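Local coordinates for protein CDP-glucose 4,6-dehydratase (Salmonella enterica subsp. enterica serovar Typhi, PDB 1WVG) that catalyses the NAD(+)-dependent dehydration of CDP-D-glucose to CDP-4-dehydro-6-deoxy-D-glucose, an early step in making CDP-3,6-dideoxy-D-mannose for the lipopolysaccharide O-antigen, at residues 5-10 with 27-32; 15-20 with 48-53; 19-24 with 240-245; 232-237 with 347-352. One frame throughout, in Å; residues are numbered along the deposited sequence.

Overall arrangement
The four contacts lie in and around the Rossmann-type nucleotide-binding core of this short-chain dehydrogenase/reductase, and helix 20-31 links most of them. Contact 1 uses the C-terminal end of that helix, contact 3 its first turn, and contact 2 the loop leading into it, so that contacts 2 and 3 share Gly-19 and Phe-20 and both touch adenosine-5-diphosphoribose. Contacts 3 and 4 share helix 236-251, and their centres lie about 10 Å apart. Contacts 1 and 2, whose centres are about 17 Å apart, interleave along the chain, whereas both close before contact 4 opens. Contact 4 ties helix 342-355 to the core at a strand-to-helix join, some distance from the bound nucleotide.

Contact 1: 5-10 with 27-32; sequences NFWQGK and LWLTEM
Met-32 N donates to Leu-29 O at 2.8 Å where helix 20-31 ends, and the side chains of these two residues are the ones laid against Trp-7. Both come over the same face of the indole. Leu-29 CD2 stands above the six-membered ring, 3.7 Å from its centroid and 17° off the normal, a CH-pi contact. Met-32 covers the five-membered ring with CE, whose distance to that centroid is 3.9 Å. The thioether chain bends at its last torsion (chi3 -57°), which swings the methyl group back across the indole and leaves SD in an oblique Met-aromatic position at 4.7 Å from the same centroid. On the opposite face, Phe-6 CD2 sits 3.4 Å above the plane of the Trp-7 ring, and the indole is thereby sandwiched. Farther out, the aliphatic CG of Gln-8 lies 3.6 Å from Met-32 O, at the exposed margin. The indole nitrogen NE1 is satisfied by Gln-247 OE1, a bond that should limit rotation of the buried ring. After Trp-7 the chain reverses in a type II turn, closed by Lys-10 N to Trp-7 O at 2.9 Å. The short helix 4-7 is thus pressed onto helix 20-31, with Trp-7 also reaching Ile-243 and Ala-246 of helix 236-251 and Ile-83 and Phe-85 of strand 83-86.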
# COMPACT_ATOMS: atom_id res chain seq x y z
N ASN A 5 -23.14 -25.62 -25.33
CA ASN A 5 -22.69 -25.88 -26.70
C ASN A 5 -21.20 -25.70 -26.86
O ASN A 5 -20.56 -26.34 -27.70
CB ASN A 5 -23.45 -25.05 -27.75
CG ASN A 5 -24.95 -25.24 -27.71
OD1 ASN A 5 -25.71 -24.35 -27.25
ND2 ASN A 5 -25.40 -26.39 -28.22
N PHE A 6 -20.65 -24.80 -26.05
CA PHE A 6 -19.24 -24.62 -26.14
C PHE A 6 -18.58 -25.90 -25.68
O PHE A 6 -17.56 -26.31 -26.21
CB PHE A 6 -18.84 -23.47 -25.20
CG PHE A 6 -17.35 -23.48 -24.96
CD1 PHE A 6 -16.48 -22.81 -25.81
CD2 PHE A 6 -16.81 -24.16 -23.88
CE1 PHE A 6 -15.10 -22.83 -25.61
CE2 PHE A 6 -15.43 -24.18 -23.64
CZ PHE A 6 -14.57 -23.51 -24.51
N TRP A 7 -19.18 -26.52 -24.66
CA TRP A 7 -18.66 -27.72 -24.02
C TRP A 7 -18.65 -29.03 -24.80
O TRP A 7 -17.75 -29.88 -24.71
CB TRP A 7 -19.24 -27.86 -22.61
CG TRP A 7 -18.73 -26.70 -21.81
CD1 TRP A 7 -19.40 -25.57 -21.50
CD2 TRP A 7 -17.39 -26.53 -21.33
NE1 TRP A 7 -18.58 -24.71 -20.80
CE2 TRP A 7 -17.33 -25.28 -20.70
CE3 TRP A 7 -16.25 -27.33 -21.37
CZ2 TRP A 7 -16.15 -24.83 -20.10
CZ3 TRP A 7 -15.06 -26.87 -20.79
CH2 TRP A 7 -15.02 -25.63 -20.15
N GLN A 8 -19.69 -29.19 -25.58
CA GLN A 8 -19.85 -30.37 -26.38
C GLN A 8 -18.59 -30.82 -27.10
O GLN A 8 -18.00 -30.09 -27.89
CB GLN A 8 -20.93 -30.03 -27.42
CG GLN A 8 -22.34 -30.42 -26.93
CD GLN A 8 -22.46 -31.93 -26.81
OE1 GLN A 8 -23.30 -32.45 -26.06
NE2 GLN A 8 -21.63 -32.64 -27.57
N GLY A 9 -18.15 -32.05 -26.89
CA GLY A 9 -16.97 -32.57 -27.60
C GLY A 9 -15.60 -32.08 -27.11
O GLY A 9 -14.57 -32.66 -27.49
N LYS A 10 -15.58 -31.01 -26.28
CA LYS A 10 -14.31 -30.52 -25.78
C LYS A 10 -13.52 -31.61 -25.00
O LYS A 10 -14.12 -32.33 -24.19
CB LYS A 10 -14.65 -29.31 -24.90
CG LYS A 10 -15.19 -28.11 -25.68
CD LYS A 10 -14.06 -27.46 -26.49
CE LYS A 10 -14.41 -26.31 -27.43
NZ LYS A 10 -15.81 -26.22 -27.83
N LEU A 27 -18.79 -34.07 -13.27
CA LEU A 27 -20.16 -34.37 -13.53
C LEU A 27 -20.80 -33.30 -14.40
O LEU A 27 -21.39 -33.57 -15.46
CB LEU A 27 -20.86 -34.42 -12.20
CG LEU A 27 -22.28 -34.89 -12.38
CD1 LEU A 27 -22.25 -36.22 -13.12
CD2 LEU A 27 -22.89 -35.11 -11.00
N TRP A 28 -20.66 -32.05 -13.96
CA TRP A 28 -21.22 -30.92 -14.70
C TRP A 28 -20.80 -30.97 -16.15
O TRP A 28 -21.60 -30.91 -17.10
CB TRP A 28 -20.70 -29.58 -14.12
CG TRP A 28 -21.61 -28.42 -14.47
CD1 TRP A 28 -22.46 -28.36 -15.53
CD2 TRP A 28 -21.81 -27.19 -13.71
NE1 TRP A 28 -23.18 -27.18 -15.50
CE2 TRP A 28 -22.79 -26.44 -14.39
CE3 TRP A 28 -21.26 -26.66 -12.53
CZ2 TRP A 28 -23.22 -25.19 -13.90
CZ3 TRP A 28 -21.70 -25.44 -12.03
CH2 TRP A 28 -22.67 -24.71 -12.72
N LEU A 29 -19.47 -31.01 -16.28
CA LEU A 29 -18.78 -31.02 -17.56
C LEU A 29 -19.23 -32.18 -18.49
O LEU A 29 -19.56 -31.98 -19.67
CB LEU A 29 -17.25 -30.98 -17.36
CG LEU A 29 -16.64 -29.58 -17.13
CD1 LEU A 29 -15.10 -29.59 -17.18
CD2 LEU A 29 -17.20 -28.56 -18.13
N THR A 30 -19.23 -33.41 -17.96
CA THR A 30 -19.62 -34.51 -18.84
C THR A 30 -21.06 -34.35 -19.24
O THR A 30 -21.49 -34.61 -20.37
CB THR A 30 -19.38 -35.88 -18.25
OG1 THR A 30 -20.22 -35.96 -17.14
CG2 THR A 30 -17.95 -36.01 -17.78
N GLU A 31 -21.83 -33.87 -18.29
CA GLU A 31 -23.22 -33.63 -18.56
C GLU A 31 -23.40 -32.64 -19.69
O GLU A 31 -24.44 -32.66 -20.34
CB GLU A 31 -23.97 -33.14 -17.32
CG GLU A 31 -25.49 -32.99 -17.53
CD GLU A 31 -26.16 -32.35 -16.33
OE1 GLU A 31 -26.72 -33.00 -15.46
OE2 GLU A 31 -26.07 -31.03 -16.33
N MET A 32 -22.39 -31.78 -19.91
CA MET A 32 -22.51 -30.80 -20.98
C MET A 32 -21.99 -31.28 -22.31
O MET A 32 -21.98 -30.54 -23.30
CB MET A 32 -21.96 -29.41 -20.60
CG MET A 32 -22.90 -28.70 -19.64
SD MET A 32 -22.38 -27.01 -19.27
CE MET A 32 -20.71 -27.30 -18.64

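Contact 2: 15-20 with 48-53; sequences TGHTGF and SLFEIV. With APR (adenosine-5-diphosphoribose), chain C.
His-17 CD2 meets Phe-50 CE1 at 3.7 Å, the two ring planes nearly perpendicular, in an oblique pairing. The imidazole reaches this place because CG lies between the backbone N and the carbonyl carbon (chi1 64°), and Thr-18 CG2 lies 3.3 Å above one of its faces. Phe-50 also rests its CB against Thr-18 O at 3.6 Å, while Leu-49 CD2 packs more loosely near Phe-20 O. Polar linkage between the segments runs through one water, which donates to Thr-18 O at 2.8 Å and accepts from Phe-50 N, an amide in the opening turn of helix 49-52. The ring nitrogen NE2 of His-17 is bonded to Ser-61 OG.

The turn 16-19 is part of the TGxxGxxG dinucleotide-binding motif of extended short-chain dehydrogenases, joining strand 11-15 to helix 20-31. Thr-18 OG1 and O3' of the bound adenosine-5-diphosphoribose share a hydrogen bond of 2.5 Å, with Leu-41 O as a further partner of the hydroxyl. Phe-20 N donates almost straight (176°) to the phosphate oxygen O2A at 2.7 Å. Gly-19, the helix N-cap, has no side chain, and its CA lies just 3.4 Å from the ligand's O5'.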
# COMPACT_ATOMS: atom_id res chain seq x y z
N THR A 15 -7.25 -32.25 -13.20
CA THR A 15 -6.45 -32.89 -12.18
C THR A 15 -7.29 -32.84 -10.91
O THR A 15 -8.10 -31.92 -10.80
CB THR A 15 -5.05 -32.25 -11.98
OG1 THR A 15 -5.11 -31.01 -11.27
CG2 THR A 15 -4.27 -32.13 -13.29
N GLY A 16 -7.15 -33.80 -9.99
CA GLY A 16 -7.96 -33.79 -8.77
C GLY A 16 -9.47 -33.95 -9.01
O GLY A 16 -10.32 -33.38 -8.30
N HIS A 17 -9.82 -34.79 -9.99
CA HIS A 17 -11.24 -35.03 -10.35
C HIS A 17 -11.95 -35.94 -9.36
O HIS A 17 -13.19 -36.00 -9.31
CB HIS A 17 -11.35 -35.62 -11.78
CG HIS A 17 -10.71 -36.96 -11.82
ND1 HIS A 17 -9.35 -37.13 -11.53
CD2 HIS A 17 -11.25 -38.21 -12.04
CE1 HIS A 17 -9.09 -38.43 -11.61
NE2 HIS A 17 -10.21 -39.11 -11.92
N THR A 18 -11.14 -36.63 -8.56
CA THR A 18 -11.70 -37.57 -7.57
C THR A 18 -12.27 -36.93 -6.30
O THR A 18 -12.94 -37.59 -5.49
CB THR A 18 -10.69 -38.69 -7.27
OG1 THR A 18 -9.53 -38.11 -6.69
CG2 THR A 18 -10.29 -39.34 -8.60
N GLY A 19 -11.99 -35.64 -6.13
CA GLY A 19 -12.45 -34.93 -4.97
C GLY A 19 -13.86 -34.39 -5.08
O GLY A 19 -14.63 -34.66 -6.01
N PHE A 20 -14.15 -33.59 -4.05
CA PHE A 20 -15.45 -32.94 -3.90
C PHE A 20 -15.72 -31.98 -5.05
O PHE A 20 -16.69 -32.13 -5.79
CB PHE A 20 -15.54 -32.29 -2.50
CG PHE A 20 -16.76 -31.44 -2.25
CD1 PHE A 20 -18.04 -31.98 -2.32
CD2 PHE A 20 -16.60 -30.10 -1.91
CE1 PHE A 20 -19.17 -31.21 -2.07
CE2 PHE A 20 -17.72 -29.30 -1.66
CZ PHE A 20 -18.99 -29.87 -1.71
N SER A 48 -17.43 -41.03 -0.81
CA SER A 48 -16.95 -40.05 -1.74
C SER A 48 -17.98 -39.91 -2.84
O SER A 48 -18.60 -40.86 -3.30
CB SER A 48 -15.61 -40.40 -2.35
OG SER A 48 -15.89 -41.04 -3.58
N LEU A 49 -18.18 -38.69 -3.25
CA LEU A 49 -19.13 -38.38 -4.30
C LEU A 49 -18.73 -39.07 -5.60
O LEU A 49 -19.55 -39.56 -6.39
CB LEU A 49 -19.24 -36.82 -4.44
CG LEU A 49 -20.19 -36.32 -5.53
CD1 LEU A 49 -21.65 -36.56 -5.14
CD2 LEU A 49 -19.95 -34.83 -5.74
N PHE A 50 -17.43 -39.10 -5.81
CA PHE A 50 -16.94 -39.73 -7.00
C PHE A 50 -17.52 -41.14 -7.09
O PHE A 50 -18.16 -41.56 -8.08
CB PHE A 50 -15.41 -39.83 -6.96
CG PHE A 50 -14.84 -40.25 -8.30
CD1 PHE A 50 -14.79 -39.37 -9.39
CD2 PHE A 50 -14.36 -41.56 -8.49
CE1 PHE A 50 -14.28 -39.76 -10.64
CE2 PHE A 50 -13.87 -41.97 -9.73
CZ PHE A 50 -13.83 -41.07 -10.80
N GLU A 51 -17.26 -41.86 -6.02
CA GLU A 51 -17.73 -43.22 -5.98
C GLU A 51 -19.23 -43.24 -6.02
O GLU A 51 -19.83 -43.99 -6.79
CB GLU A 51 -17.21 -43.96 -4.75
CG GLU A 51 -15.69 -43.78 -4.50
CD GLU A 51 -14.80 -44.71 -5.30
OE1 GLU A 51 -14.93 -44.87 -6.52
OE2 GLU A 51 -13.89 -45.32 -4.56
N ILE A 52 -19.84 -42.42 -5.17
CA ILE A 52 -21.29 -42.37 -5.08
C ILE A 52 -21.99 -42.15 -6.41
O ILE A 52 -23.05 -42.72 -6.67
CB ILE A 52 -21.83 -41.36 -4.04
CG1 ILE A 52 -21.48 -41.71 -2.59
CG2 ILE A 52 -23.33 -41.20 -4.14
CD1 ILE A 52 -20.68 -42.99 -2.48
N VAL A 53 -21.44 -41.32 -7.28
CA VAL A 53 -22.17 -41.10 -8.51
C VAL A 53 -21.64 -41.90 -9.69
O VAL A 53 -22.06 -41.63 -10.82
CB VAL A 53 -22.31 -39.64 -8.91
CG1 VAL A 53 -23.16 -38.86 -7.90
CG2 VAL A 53 -20.90 -39.05 -9.00
N1 APR C . -1.67 -36.16 -6.91
C2 APR C . -2.86 -36.14 -7.55
N3 APR C . -4.02 -35.80 -7.09
C4 APR C . -3.96 -35.40 -5.80
C5 APR C . -2.85 -35.34 -5.02
C6 APR C . -1.62 -35.76 -5.61
N6 APR C . -0.41 -35.75 -5.03
N7 APR C . -3.18 -34.85 -3.75
C8 APR C . -4.48 -34.65 -3.80
N9 APR C . -5.00 -34.97 -5.02
C1' APR C . -6.38 -34.91 -5.48
C2' APR C . -7.25 -35.85 -4.69
O2' APR C . -7.04 -37.20 -5.11
C3' APR C . -8.62 -35.30 -5.09
O3' APR C . -9.11 -35.66 -6.39
O4' APR C . -6.90 -33.66 -5.18
C4' APR C . -8.32 -33.77 -5.01
C5' APR C . -8.59 -33.14 -3.68
O5' APR C . -10.03 -33.13 -3.51
PA APR C . -10.72 -32.86 -2.05
O1A APR C . -9.84 -33.32 -0.89
O2A APR C . -12.20 -33.28 -2.14
O3A APR C . -10.67 -31.29 -1.99
PB APR C . -11.64 -30.25 -2.78
O1B APR C . -12.53 -29.62 -1.73
O2B APR C . -12.26 -30.86 -4.02
O5D APR C . -10.54 -29.25 -3.35
C5D APR C . -10.39 -29.15 -4.77
O4D APR C . -10.06 -26.69 -4.78
O1D APR C . -10.29 -25.48 -2.79
C1D APR C . -9.36 -26.04 -3.76
O2D APR C . -7.32 -26.66 -2.55
C2D APR C . -8.56 -27.14 -3.08
O3D APR C . -7.08 -27.41 -4.92
C3D APR C . -8.18 -28.02 -4.25
C4D APR C . -9.45 -28.00 -5.06
O HOH W 1 -15.36 -37.39 -4.15

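Contact 3: 19-24 with 240-245; sequences GFKGSW and SGYIVV. With APR (adenosine-5-diphosphoribose), chain C.
The glycine-rich turn of the Rossmann fold and the first turn of helix 20-31 hold the diphosphate of adenosine-5-diphosphoribose, the NAD(+) fragment bound here, and from that turn Lys-21 crosses to Tyr-242 on helix 236-251. The two backbones stay far apart, the nearest CA atoms, those of Lys-21 and Tyr-242, being 11.0 Å from each other, and the long side chains span the interval. Lys-21 NZ donates to Tyr-242 OH at 3.0 Å. The lysine chain meets the tyrosine at about a right angle, with CE arriving at the edge of the phenol ring near its plane. Bends at chi2, chi3 and chi4 lead the chain alongside the diphosphate and the ribose to the hydroxyl.

The same residue also binds adenosine-5-diphosphoribose in two ways. The amide Lys-21 N donates to the phosphate oxygen O2B at 2.8 Å, as is characteristic of a helix N-terminus set against a dinucleotide diphosphate, where the helix dipole would probably help. The ammonium NZ makes a weak bond to the ligand's O1D at 3.1 Å. O1D is borne by the anomeric carbon that in NAD(+) carries nicotinamide, and the bound CDP-xylose is about 6 Å from the lysine side chain. Val-196 and Ile-130 of the central parallel sheet pack against Lys-21, and Ile-130 also touches Tyr-242. Within the helix start, Gly-19 O is gripped twice, by Ser-23 N at 2.8 Å and by Ser-23 OG at 2.7 Å, the two donors approaching from opposite faces of the carbonyl plane.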
# COMPACT_ATOMS: atom_id res chain seq x y z
N GLY A 19 -11.99 -35.64 -6.13
CA GLY A 19 -12.45 -34.93 -4.97
C GLY A 19 -13.86 -34.39 -5.08
O GLY A 19 -14.63 -34.66 -6.01
N PHE A 20 -14.15 -33.59 -4.05
CA PHE A 20 -15.45 -32.94 -3.90
C PHE A 20 -15.72 -31.98 -5.05
O PHE A 20 -16.69 -32.13 -5.79
CB PHE A 20 -15.54 -32.29 -2.50
CG PHE A 20 -16.76 -31.44 -2.25
CD1 PHE A 20 -18.04 -31.98 -2.32
CD2 PHE A 20 -16.60 -30.10 -1.91
CE1 PHE A 20 -19.17 -31.21 -2.07
CE2 PHE A 20 -17.72 -29.30 -1.66
CZ PHE A 20 -18.99 -29.87 -1.71
N LYS A 21 -14.83 -31.00 -5.20
CA LYS A 21 -14.98 -30.02 -6.28
C LYS A 21 -14.90 -30.71 -7.63
O LYS A 21 -15.69 -30.41 -8.54
CB LYS A 21 -13.91 -28.91 -6.23
CG LYS A 21 -13.84 -28.09 -4.94
CD LYS A 21 -13.99 -26.57 -5.12
CE LYS A 21 -12.78 -25.86 -5.70
NZ LYS A 21 -12.35 -24.67 -4.96
N GLY A 22 -13.89 -31.60 -7.73
CA GLY A 22 -13.61 -32.34 -8.96
C GLY A 22 -14.78 -33.12 -9.49
O GLY A 22 -15.09 -33.09 -10.70
N SER A 23 -15.40 -33.83 -8.55
CA SER A 23 -16.53 -34.67 -8.89
C SER A 23 -17.68 -33.86 -9.40
O SER A 23 -18.34 -34.20 -10.38
CB SER A 23 -17.00 -35.44 -7.68
OG SER A 23 -16.05 -36.43 -7.42
N TRP A 24 -17.93 -32.76 -8.72
CA TRP A 24 -19.04 -31.92 -9.15
C TRP A 24 -18.72 -31.30 -10.51
O TRP A 24 -19.57 -31.20 -11.41
CB TRP A 24 -19.35 -30.84 -8.11
CG TRP A 24 -20.20 -31.26 -6.94
CD1 TRP A 24 -19.77 -31.49 -5.68
CD2 TRP A 24 -21.62 -31.41 -6.91
NE1 TRP A 24 -20.83 -31.79 -4.84
CE2 TRP A 24 -21.99 -31.73 -5.57
CE3 TRP A 24 -22.61 -31.35 -7.88
CZ2 TRP A 24 -23.33 -31.96 -5.19
CZ3 TRP A 24 -23.93 -31.56 -7.50
CH2 TRP A 24 -24.30 -31.85 -6.17
N SER A 240 -19.11 -22.55 -11.57
CA SER A 240 -19.70 -21.75 -12.68
C SER A 240 -18.71 -20.70 -13.11
O SER A 240 -18.51 -20.45 -14.31
CB SER A 240 -21.07 -21.12 -12.35
OG SER A 240 -21.00 -20.10 -11.38
N GLY A 241 -18.08 -20.08 -12.10
CA GLY A 241 -17.08 -19.09 -12.39
C GLY A 241 -15.94 -19.73 -13.15
O GLY A 241 -15.50 -19.20 -14.18
N TYR A 242 -15.46 -20.90 -12.66
CA TYR A 242 -14.36 -21.59 -13.37
C TYR A 242 -14.74 -21.93 -14.82
O TYR A 242 -13.94 -21.89 -15.74
CB TYR A 242 -13.99 -22.98 -12.78
CG TYR A 242 -13.60 -22.94 -11.34
CD1 TYR A 242 -13.48 -21.73 -10.66
CD2 TYR A 242 -13.36 -24.13 -10.64
CE1 TYR A 242 -13.09 -21.70 -9.32
CE2 TYR A 242 -13.01 -24.11 -9.29
CZ TYR A 242 -12.85 -22.89 -8.63
OH TYR A 242 -12.50 -22.85 -7.28
N ILE A 243 -15.99 -22.29 -15.01
CA ILE A 243 -16.42 -22.72 -16.32
C ILE A 243 -16.48 -21.55 -17.26
O ILE A 243 -16.04 -21.64 -18.41
CB ILE A 243 -17.76 -23.44 -16.22
CG1 ILE A 243 -17.53 -24.86 -15.78
CG2 ILE A 243 -18.56 -23.46 -17.52
CD1 ILE A 243 -18.81 -25.41 -15.16
N VAL A 244 -17.01 -20.47 -16.73
CA VAL A 244 -17.15 -19.24 -17.51
C VAL A 244 -15.81 -18.71 -17.98
O VAL A 244 -15.63 -18.33 -19.15
CB VAL A 244 -17.96 -18.18 -16.81
CG1 VAL A 244 -17.68 -16.83 -17.48
CG2 VAL A 244 -19.45 -18.54 -16.87
N VAL A 245 -14.84 -18.73 -17.08
CA VAL A 245 -13.55 -18.23 -17.48
C VAL A 245 -12.93 -19.12 -18.50
O VAL A 245 -12.28 -18.64 -19.40
CB VAL A 245 -12.55 -17.89 -16.37
CG1 VAL A 245 -13.19 -16.98 -15.34
CG2 VAL A 245 -12.17 -19.19 -15.70
N1 APR C . -1.67 -36.16 -6.91
C2 APR C . -2.86 -36.14 -7.55
N3 APR C . -4.02 -35.80 -7.09
C4 APR C . -3.96 -35.40 -5.80
C5 APR C . -2.85 -35.34 -5.02
C6 APR C . -1.62 -35.76 -5.61
N6 APR C . -0.41 -35.75 -5.03
N7 APR C . -3.18 -34.85 -3.75
C8 APR C . -4.48 -34.65 -3.80
N9 APR C . -5.00 -34.97 -5.02
C1' APR C . -6.38 -34.91 -5.48
C2' APR C . -7.25 -35.85 -4.69
O2' APR C . -7.04 -37.20 -5.11
C3' APR C . -8.62 -35.30 -5.09
O3' APR C . -9.11 -35.66 -6.39
O4' APR C . -6.90 -33.66 -5.18
C4' APR C . -8.32 -33.77 -5.01
C5' APR C . -8.59 -33.14 -3.68
O5' APR C . -10.03 -33.13 -3.51
PA APR C . -10.72 -32.86 -2.05
O1A APR C . -9.84 -33.32 -0.89
O2A APR C . -12.20 -33.28 -2.14
O3A APR C . -10.67 -31.29 -1.99
PB APR C . -11.64 -30.25 -2.78
O1B APR C . -12.53 -29.62 -1.73
O2B APR C . -12.26 -30.86 -4.02
O5D APR C . -10.54 -29.25 -3.35
C5D APR C . -10.39 -29.15 -4.77
O4D APR C . -10.06 -26.69 -4.78
O1D APR C . -10.29 -25.48 -2.79
C1D APR C . -9.36 -26.04 -3.76
O2D APR C . -7.32 -26.66 -2.55
C2D APR C . -8.56 -27.14 -3.08
O3D APR C . -7.08 -27.41 -4.92
C3D APR C . -8.18 -28.02 -4.25
C4D APR C . -9.45 -28.00 -5.06

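Contact 4: 232-237 with 347-352; sequences WQHVLE and KREISD
The backbones approach to 7.4 Å between Leu-236 CA and Ile-350 CA, where helix 342-355 packs against the join between strand 232-234 and helix 236-251. This is a strand-to-helix connection of the Rossmann-like core: strand 232-234 runs parallel to strand 187-197 in the central sheet, and the C-terminal helix closes over the turn that follows. His-234 ties the join together with one ring nitrogen and to helix 342-355 with the other. Its ND1 accepts from Leu-236 N at 2.9 Å, close to the ring plane and nearly straight (171°), a capping bond in the turn that leads into the helix.

With ND1 acting as acceptor, the proton sits on NE2, which donates to Glu-349 OE1 at 3.2 Å, the longer and less straight (148°) of the two bonds. The imidazole reaches out because CG is anti to the backbone N (chi1 -164°). This His-carboxylate bond meets OE1 on its syn side, though the donor stands out of the carboxylate plane. Glu-349 OE2 forms a salt bridge with Arg-328, which would probably help keep the buried carboxylate charged; Trp-320 adds an edge-to-face partner to the imidazole. Next to the polar pair, Leu-236 CD1 packs on the helix backbone, 3.9 Å from both Glu-349 O and Ile-350 CA. In the apolar patch that Trp-28 of helix 20-31 joins, Leu-236 CD2 is 4.2 Å from Ile-350 CG1.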
# COMPACT_ATOMS: atom_id res chain seq x y z
N TRP A 232 -18.69 -18.33 2.63
CA TRP A 232 -19.52 -19.50 2.33
C TRP A 232 -20.28 -19.53 1.01
O TRP A 232 -21.05 -18.61 0.70
CB TRP A 232 -20.51 -19.79 3.46
CG TRP A 232 -19.96 -19.47 4.82
CD1 TRP A 232 -20.21 -18.36 5.57
CD2 TRP A 232 -19.09 -20.29 5.61
NE1 TRP A 232 -19.57 -18.43 6.78
CE2 TRP A 232 -18.87 -19.60 6.85
CE3 TRP A 232 -18.48 -21.54 5.39
CZ2 TRP A 232 -18.05 -20.12 7.86
CZ3 TRP A 232 -17.66 -22.02 6.41
CH2 TRP A 232 -17.46 -21.34 7.63
N GLN A 233 -20.16 -20.64 0.27
CA GLN A 233 -20.91 -20.70 -0.96
C GLN A 233 -21.12 -22.09 -1.51
O GLN A 233 -20.25 -22.95 -1.49
CB GLN A 233 -20.20 -19.85 -2.04
CG GLN A 233 -18.88 -20.51 -2.46
CD GLN A 233 -18.02 -19.72 -3.44
OE1 GLN A 233 -16.81 -19.96 -3.56
NE2 GLN A 233 -18.64 -18.80 -4.19
N HIS A 234 -22.28 -22.29 -2.07
CA HIS A 234 -22.58 -23.55 -2.71
C HIS A 234 -21.45 -23.89 -3.68
O HIS A 234 -21.00 -23.06 -4.48
CB HIS A 234 -23.91 -23.51 -3.53
CG HIS A 234 -24.39 -24.90 -3.85
ND1 HIS A 234 -23.81 -25.65 -4.84
CD2 HIS A 234 -25.34 -25.66 -3.24
CE1 HIS A 234 -24.41 -26.83 -4.85
NE2 HIS A 234 -25.35 -26.87 -3.90
N VAL A 235 -21.03 -25.13 -3.62
CA VAL A 235 -19.96 -25.63 -4.45
C VAL A 235 -20.14 -25.28 -5.92
O VAL A 235 -19.18 -25.09 -6.64
CB VAL A 235 -19.76 -27.15 -4.19
CG1 VAL A 235 -21.01 -27.96 -4.54
CG2 VAL A 235 -18.52 -27.71 -4.90
N LEU A 236 -21.39 -25.24 -6.39
CA LEU A 236 -21.64 -24.95 -7.82
C LEU A 236 -21.33 -23.52 -8.23
O LEU A 236 -21.10 -23.22 -9.41
CB LEU A 236 -23.06 -25.32 -8.29
CG LEU A 236 -23.37 -26.82 -8.18
CD1 LEU A 236 -24.82 -27.08 -8.56
CD2 LEU A 236 -22.46 -27.55 -9.16
N GLU A 237 -21.30 -22.62 -7.25
CA GLU A 237 -21.01 -21.22 -7.54
C GLU A 237 -19.65 -20.91 -8.17
O GLU A 237 -19.59 -20.32 -9.25
CB GLU A 237 -21.29 -20.36 -6.30
CG GLU A 237 -22.71 -20.67 -5.78
CD GLU A 237 -23.70 -19.61 -6.16
OE1 GLU A 237 -23.79 -19.15 -7.29
OE2 GLU A 237 -24.42 -19.20 -5.15
N LYS A 347 -27.50 -34.60 -10.42
CA LYS A 347 -27.84 -34.02 -11.72
C LYS A 347 -28.91 -32.97 -11.58
O LYS A 347 -28.93 -31.94 -12.27
CB LYS A 347 -28.29 -35.07 -12.75
CG LYS A 347 -27.18 -36.00 -13.23
CD LYS A 347 -27.39 -36.54 -14.64
CE LYS A 347 -27.01 -38.01 -14.81
NZ LYS A 347 -26.83 -38.43 -16.22
N ARG A 348 -29.83 -33.22 -10.67
CA ARG A 348 -30.88 -32.25 -10.47
C ARG A 348 -30.36 -30.90 -9.93
O ARG A 348 -30.82 -29.81 -10.29
CB ARG A 348 -31.99 -32.81 -9.59
CG ARG A 348 -33.34 -32.25 -10.02
CD ARG A 348 -34.52 -32.57 -9.11
NE ARG A 348 -35.46 -31.46 -9.04
CZ ARG A 348 -36.27 -31.18 -8.02
NH1 ARG A 348 -36.34 -31.93 -6.90
NH2 ARG A 348 -37.05 -30.10 -8.12
N GLU A 349 -29.42 -30.96 -9.01
CA GLU A 349 -28.92 -29.68 -8.49
C GLU A 349 -28.28 -28.81 -9.53
O GLU A 349 -28.53 -27.60 -9.53
CB GLU A 349 -28.04 -29.78 -7.25
CG GLU A 349 -28.89 -30.22 -6.06
CD GLU A 349 -28.69 -29.31 -4.91
OE1 GLU A 349 -27.58 -29.09 -4.44
OE2 GLU A 349 -29.82 -28.79 -4.51
N ILE A 350 -27.45 -29.44 -10.39
CA ILE A 350 -26.75 -28.78 -11.51
C ILE A 350 -27.81 -28.13 -12.41
O ILE A 350 -27.76 -26.96 -12.77
CB ILE A 350 -25.83 -29.77 -12.26
CG1 ILE A 350 -24.71 -30.34 -11.40
CG2 ILE A 350 -25.26 -29.21 -13.55
CD1 ILE A 350 -23.64 -31.10 -12.20
N SER A 351 -28.86 -28.89 -12.71
CA SER A 351 -29.91 -28.35 -13.55
C SER A 351 -30.64 -27.17 -12.91
O SER A 351 -30.96 -26.16 -13.52
CB SER A 351 -30.92 -29.45 -13.86
OG SER A 351 -32.18 -29.04 -13.35
N ASP A 352 -30.93 -27.31 -11.64
CA ASP A 352 -31.61 -26.26 -10.92
C ASP A 352 -30.75 -25.02 -10.93
O ASP A 352 -31.23 -23.91 -11.03
CB ASP A 352 -31.74 -26.67 -9.43
CG ASP A 352 -32.84 -27.65 -9.12
OD1 ASP A 352 -33.68 -27.94 -9.95
OD2 ASP A 352 -32.82 -28.13 -7.87